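Local coordinates for protein transcription factor SKN7 (Chaetomium thermophilum, PDB 5D5W) that binds heat-shock-element DNA through its HSF-type domain and probably acts as a homotrimeric transcription factor in osmotic and oxidative stress responses, at residues S2-E13 and F90-I101. Sequence-based numbering, arbitrary orientation.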
loop_
_atom_site.group_PDB
_atom_site.type_symbol
_atom_site.label_atom_id
_atom_site.label_comp_id
_atom_site.label_asym_id
_atom_site.label_seq_id
_atom_site.Cartn_x
_atom_site.Cartn_y
_atom_site.Cartn_z
ATOM N N SER B 2 15.832 20.193 -1.584
ATOM C CA SER B 2 14.925 19.128 -2.117
ATOM C C SER B 2 13.551 19.211 -1.460
ATOM O O SER B 2 13.439 19.116 -0.241
ATOM C CB SER B 2 15.527 17.739 -1.887
ATOM O OG SER B 2 16.842 17.652 -2.416
ATOM N N ASP B 3 12.513 19.377 -2.275
ATOM C CA ASP B 3 11.154 19.624 -1.776
ATOM C C ASP B 3 10.631 18.469 -0.919
ATOM O O ASP B 3 10.072 18.684 0.164
ATOM C CB ASP B 3 10.207 19.876 -2.956
ATOM C CG ASP B 3 8.892 20.503 -2.534
ATOM O OD1 ASP B 3 8.135 19.847 -1.786
ATOM O OD2 ASP B 3 8.609 21.647 -2.964
ATOM N N PHE B 4 10.821 17.251 -1.421
ATOM C CA PHE B 4 10.367 16.027 -0.751
ATOM C C PHE B 4 11.013 15.870 0.611
ATOM O O PHE B 4 10.339 15.571 1.593
ATOM C CB PHE B 4 10.691 14.798 -1.617
ATOM C CG PHE B 4 10.339 13.477 -0.978
ATOM C CD1 PHE B 4 9.027 13.029 -0.951
ATOM C CD2 PHE B 4 11.325 12.669 -0.439
ATOM C CE1 PHE B 4 8.700 11.815 -0.372
ATOM C CE2 PHE B 4 11.007 11.456 0.143
ATOM C CZ PHE B 4 9.691 11.028 0.173
ATOM N N VAL B 5 12.323 16.072 0.661
ATOM C CA VAL B 5 13.076 15.808 1.877
ATOM C C VAL B 5 12.663 16.813 2.954
ATOM O O VAL B 5 12.523 16.457 4.125
ATOM C CB VAL B 5 14.603 15.851 1.625
ATOM C CG1 VAL B 5 15.360 15.513 2.902
ATOM C CG2 VAL B 5 14.992 14.891 0.505
ATOM N N ARG B 6 12.467 18.063 2.534
ATOM C CA ARG B 6 12.000 19.131 3.416
ATOM C C ARG B 6 10.663 18.758 4.034
ATOM O O ARG B 6 10.499 18.823 5.249
ATOM C CB ARG B 6 11.874 20.455 2.642
ATOM C CG ARG B 6 10.950 21.495 3.277
ATOM C CD ARG B 6 11.191 22.893 2.718
ATOM N NE ARG B 6 11.317 22.916 1.254
ATOM C CZ ARG B 6 10.302 22.965 0.388
ATOM N NH1 ARG B 6 9.038 22.990 0.809
ATOM N NH2 ARG B 6 10.554 22.986 -0.922
ATOM N N LYS B 7 9.717 18.373 3.184
ATOM C CA LYS B 7 8.386 17.978 3.636
ATOM C C LYS B 7 8.419 16.732 4.516
ATOM O O LYS B 7 7.632 16.602 5.452
ATOM C CB LYS B 7 7.464 17.744 2.442
ATOM C CG LYS B 7 7.073 19.029 1.727
ATOM C CD LYS B 7 5.628 18.991 1.240
ATOM C CE LYS B 7 5.510 18.843 -0.271
ATOM N NZ LYS B 7 5.407 20.179 -0.922
ATOM N N LEU B 8 9.329 15.819 4.210
ATOM C CA LEU B 8 9.512 14.624 5.013
ATOM C C LEU B 8 9.990 15.031 6.400
ATOM O O LEU B 8 9.384 14.675 7.399
ATOM C CB LEU B 8 10.533 13.708 4.343
ATOM C CG LEU B 8 10.775 12.337 4.954
ATOM C CD1 LEU B 8 9.503 11.513 4.919
ATOM C CD2 LEU B 8 11.887 11.636 4.194
ATOM N N TYR B 9 11.066 15.812 6.446
ATOM C CA TYR B 9 11.635 16.273 7.712
ATOM C C TYR B 9 10.620 17.020 8.577
ATOM O O TYR B 9 10.550 16.789 9.780
ATOM C CB TYR B 9 12.844 17.180 7.464
ATOM C CG TYR B 9 13.677 17.410 8.705
ATOM C CD1 TYR B 9 14.786 16.614 8.977
ATOM C CD2 TYR B 9 13.349 18.420 9.619
ATOM C CE1 TYR B 9 15.551 16.819 10.115
ATOM C CE2 TYR B 9 14.107 18.629 10.764
ATOM C CZ TYR B 9 15.206 17.828 11.010
ATOM O OH TYR B 9 15.970 18.035 12.142
ATOM N N LYS B 10 9.858 17.919 7.954
ATOM C CA LYS B 10 8.875 18.757 8.654
ATOM C C LYS B 10 7.717 17.929 9.212
ATOM O O LYS B 10 7.177 18.228 10.280
ATOM C CB LYS B 10 8.340 19.849 7.715
ATOM C CG LYS B 10 7.723 21.041 8.438
ATOM C CD LYS B 10 7.736 22.319 7.603
ATOM C CE LYS B 10 6.630 22.345 6.557
ATOM N NZ LYS B 10 6.540 23.665 5.858
ATOM N N MET B 11 7.352 16.886 8.477
ATOM C CA MET B 11 6.353 15.914 8.909
ATOM C C MET B 11 6.810 15.257 10.213
ATOM O O MET B 11 6.025 15.045 11.136
ATOM C CB MET B 11 6.204 14.846 7.816
ATOM C CG MET B 11 4.870 14.134 7.727
ATOM S SD MET B 11 4.949 12.914 6.400
ATOM C CE MET B 11 6.092 11.747 7.124
ATOM N N LEU B 12 8.102 14.945 10.271
ATOM C CA LEU B 12 8.695 14.296 11.427
ATOM C C LEU B 12 9.005 15.291 12.548
ATOM O O LEU B 12 9.297 14.886 13.672
ATOM C CB LEU B 12 9.975 13.564 11.004
ATOM C CG LEU B 12 9.783 12.299 10.158
ATOM C CD1 LEU B 12 11.025 11.965 9.349
ATOM C CD2 LEU B 12 9.404 11.132 11.046
ATOM N N GLU B 13 8.930 16.584 12.245
ATOM C CA GLU B 13 9.224 17.642 13.212
ATOM C C GLU B 13 7.997 17.938 14.088
ATOM O O GLU B 13 8.054 18.788 14.980
ATOM C CB GLU B 13 9.672 18.913 12.460
ATOM C CG GLU B 13 10.679 19.801 13.185
ATOM C CD GLU B 13 11.373 20.806 12.261
ATOM O OE1 GLU B 13 12.563 21.119 12.499
ATOM O OE2 GLU B 13 10.738 21.290 11.298
ATOM N N PHE B 90 19.927 11.601 6.215
ATOM C CA PHE B 90 18.649 12.087 6.770
ATOM C C PHE B 90 18.601 11.662 8.231
ATOM O O PHE B 90 18.337 10.497 8.532
ATOM C CB PHE B 90 17.469 11.480 5.994
ATOM C CG PHE B 90 16.107 12.017 6.380
ATOM C CD1 PHE B 90 15.693 13.277 5.964
ATOM C CD2 PHE B 90 15.216 11.240 7.105
ATOM C CE1 PHE B 90 14.434 13.763 6.293
ATOM C CE2 PHE B 90 13.958 11.722 7.430
ATOM C CZ PHE B 90 13.567 12.984 7.025
ATOM N N ARG B 91 18.895 12.598 9.130
ATOM C CA ARG B 91 18.867 12.331 10.569
ATOM C C ARG B 91 18.241 13.489 11.308
ATOM O O ARG B 91 18.167 14.598 10.787
ATOM C CB ARG B 91 20.268 12.122 11.119
ATOM C CG ARG B 91 21.171 11.271 10.259
ATOM C CD ARG B 91 22.308 10.736 11.098
ATOM N NE ARG B 91 23.419 10.274 10.276
ATOM C CZ ARG B 91 24.397 9.479 10.708
ATOM N NH1 ARG B 91 24.410 9.033 11.966
ATOM N NH2 ARG B 91 25.369 9.120 9.872
ATOM N N ALA B 92 17.822 13.224 12.540
ATOM C CA ALA B 92 17.086 14.203 13.345
ATOM C C ALA B 92 17.872 15.495 13.621
ATOM O O ALA B 92 17.305 16.591 13.588
ATOM C CB ALA B 92 16.640 13.562 14.652
ATOM N N ASP B 93 19.172 15.355 13.885
ATOM C CA ASP B 93 20.056 16.496 14.180
ATOM C C ASP B 93 20.720 17.087 12.921
ATOM O O ASP B 93 20.897 18.302 12.824
ATOM C CB ASP B 93 21.126 16.092 15.202
ATOM C CG ASP B 93 21.667 14.693 14.962
ATOM O OD1 ASP B 93 22.799 14.568 14.439
ATOM O OD2 ASP B 93 20.943 13.719 15.276
ATOM N N ARG B 94 21.085 16.231 11.967
ATOM C CA ARG B 94 21.682 16.666 10.698
ATOM C C ARG B 94 20.634 17.298 9.775
ATOM O O ARG B 94 20.320 16.757 8.712
ATOM C CB ARG B 94 22.348 15.480 9.989
ATOM C CG ARG B 94 23.517 14.853 10.742
ATOM C CD ARG B 94 24.846 15.529 10.429
ATOM N NE ARG B 94 25.990 14.746 10.907
ATOM C CZ ARG B 94 27.268 15.005 10.624
ATOM N NH1 ARG B 94 28.226 14.223 11.116
ATOM N NH2 ARG B 94 27.601 16.038 9.850
ATOM N N LYS B 95 20.108 18.448 10.187
ATOM C CA LYS B 95 19.056 19.153 9.451
ATOM C C LYS B 95 19.609 19.940 8.260
ATOM O O LYS B 95 18.864 20.282 7.345
ATOM C CB LYS B 95 18.308 20.109 10.390
ATOM C CG LYS B 95 17.118 20.821 9.754
ATOM C CD LYS B 95 16.625 21.984 10.601
ATOM C CE LYS B 95 15.904 23.019 9.746
ATOM N NZ LYS B 95 14.796 22.441 8.935
ATOM N N ASP B 96 20.903 20.251 8.285
ATOM C CA ASP B 96 21.537 20.998 7.191
ATOM C C ASP B 96 21.768 20.145 5.929
ATOM O O ASP B 96 21.818 20.677 4.816
ATOM C CB ASP B 96 22.852 21.652 7.656
ATOM C CG ASP B 96 23.797 20.677 8.365
ATOM O OD1 ASP B 96 23.671 19.445 8.182
ATOM O OD2 ASP B 96 24.674 21.160 9.112
ATOM N N ASN B 97 21.879 18.827 6.104
ATOM C CA ASN B 97 22.189 17.906 5.000
ATOM C C ASN B 97 21.024 17.582 4.063
ATOM O O ASN B 97 21.080 16.583 3.350
ATOM C CB ASN B 97 22.753 16.586 5.559
ATOM C CG ASN B 97 24.240 16.654 5.840
ATOM O OD1 ASN B 97 25.021 17.134 5.015
ATOM N ND2 ASN B 97 24.645 16.155 6.999
ATOM N N LEU B 98 19.991 18.423 4.029
ATOM C CA LEU B 98 18.747 18.071 3.325
ATOM C C LEU B 98 18.801 18.265 1.803
ATOM O O LEU B 98 18.177 17.503 1.054
ATOM C CB LEU B 98 17.546 18.820 3.928
ATOM C CG LEU B 98 17.201 18.536 5.402
ATOM C CD1 LEU B 98 15.802 19.049 5.710
ATOM C CD2 LEU B 98 17.325 17.066 5.792
ATOM N N ASP B 99 19.547 19.265 1.343
ATOM C CA ASP B 99 19.807 19.428 -0.093
ATOM C C ASP B 99 20.981 18.544 -0.538
ATOM O O ASP B 99 21.275 18.445 -1.734
ATOM C CB ASP B 99 20.074 20.896 -0.429
ATOM C CG ASP B 99 18.955 21.808 0.033
ATOM O OD1 ASP B 99 17.775 21.413 -0.085
ATOM O OD2 ASP B 99 19.257 22.916 0.523
ATOM N N ASN B 100 21.630 17.903 0.438
ATOM C CA ASN B 100 22.673 16.906 0.201
ATOM C C ASN B 100 22.085 15.488 0.055
ATOM O O ASN B 100 22.781 14.488 0.246
ATOM C CB ASN B 100 23.684 16.954 1.358
ATOM C CG ASN B 100 25.082 16.533 0.946
ATOM O OD1 ASN B 100 25.564 16.889 -0.132
ATOM N ND2 ASN B 100 25.751 15.785 1.815
ATOM N N ILE B 101 20.795 15.420 -0.269
ATOM C CA ILE B 101 20.088 14.171 -0.522
ATOM C C ILE B 101 19.270 14.371 -1.793
ATOM O O ILE B 101 18.357 15.201 -1.802
ATOM C CB ILE B 101 19.115 13.836 0.633
ATOM C CG1 ILE B 101 19.885 13.545 1.927
ATOM C CG2 ILE B 101 18.222 12.652 0.272
ATOM C CD1 ILE B 101 19.022 13.599 3.172
#
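Y9 reaches from the helix 3-12 into the loop that carries A92, K95 and L98. Y9 CB lies 3.9 Å from L98 CD1. With CG anti to the backbone N (chi1 -166°), the ring is carried away from the helix, and Y9 CD1 comes within 3.9 Å of F90 CE1, which sits at the tyrosine's edge. Farther out along that edge Y9 CE1 meets R91 O. K95 crosses at about a right angle, its CG 4.2 Å from the Y9 ring centroid in an off-centre CH-pi contact. At the tip, Y9 OH donates to A92 O; the modelled separation of 2.4 Å is very short, so its exact length is doubtful. A phenylalanine in place of Y9 would probably keep much of the ring packing but leave A92 O without this donor.

F90 lays its ring against the same side of the helix, among L8, L12, V5 and Y9. L8 CD2 sits over one face of the F90 ring in a CH-pi contact, 4.0 Å from its centroid and 27° off the normal, while L12 CD1 approaches the edge. V5 splits its branches, CG1 touching F90 and L98, CG2 touching I101. At the helix start, S2 OG donates to I101 O (2.9 Å), nearly along the C=O axis.

The chain's C-terminal loop thus packs on the first helix of this winged helix-turn-helix domain. W23 of strand 21-23 meets both aromatic rings, F30 of strand 30-33 touches F90, and L8 reaches F55 and L59 on helix 52-61.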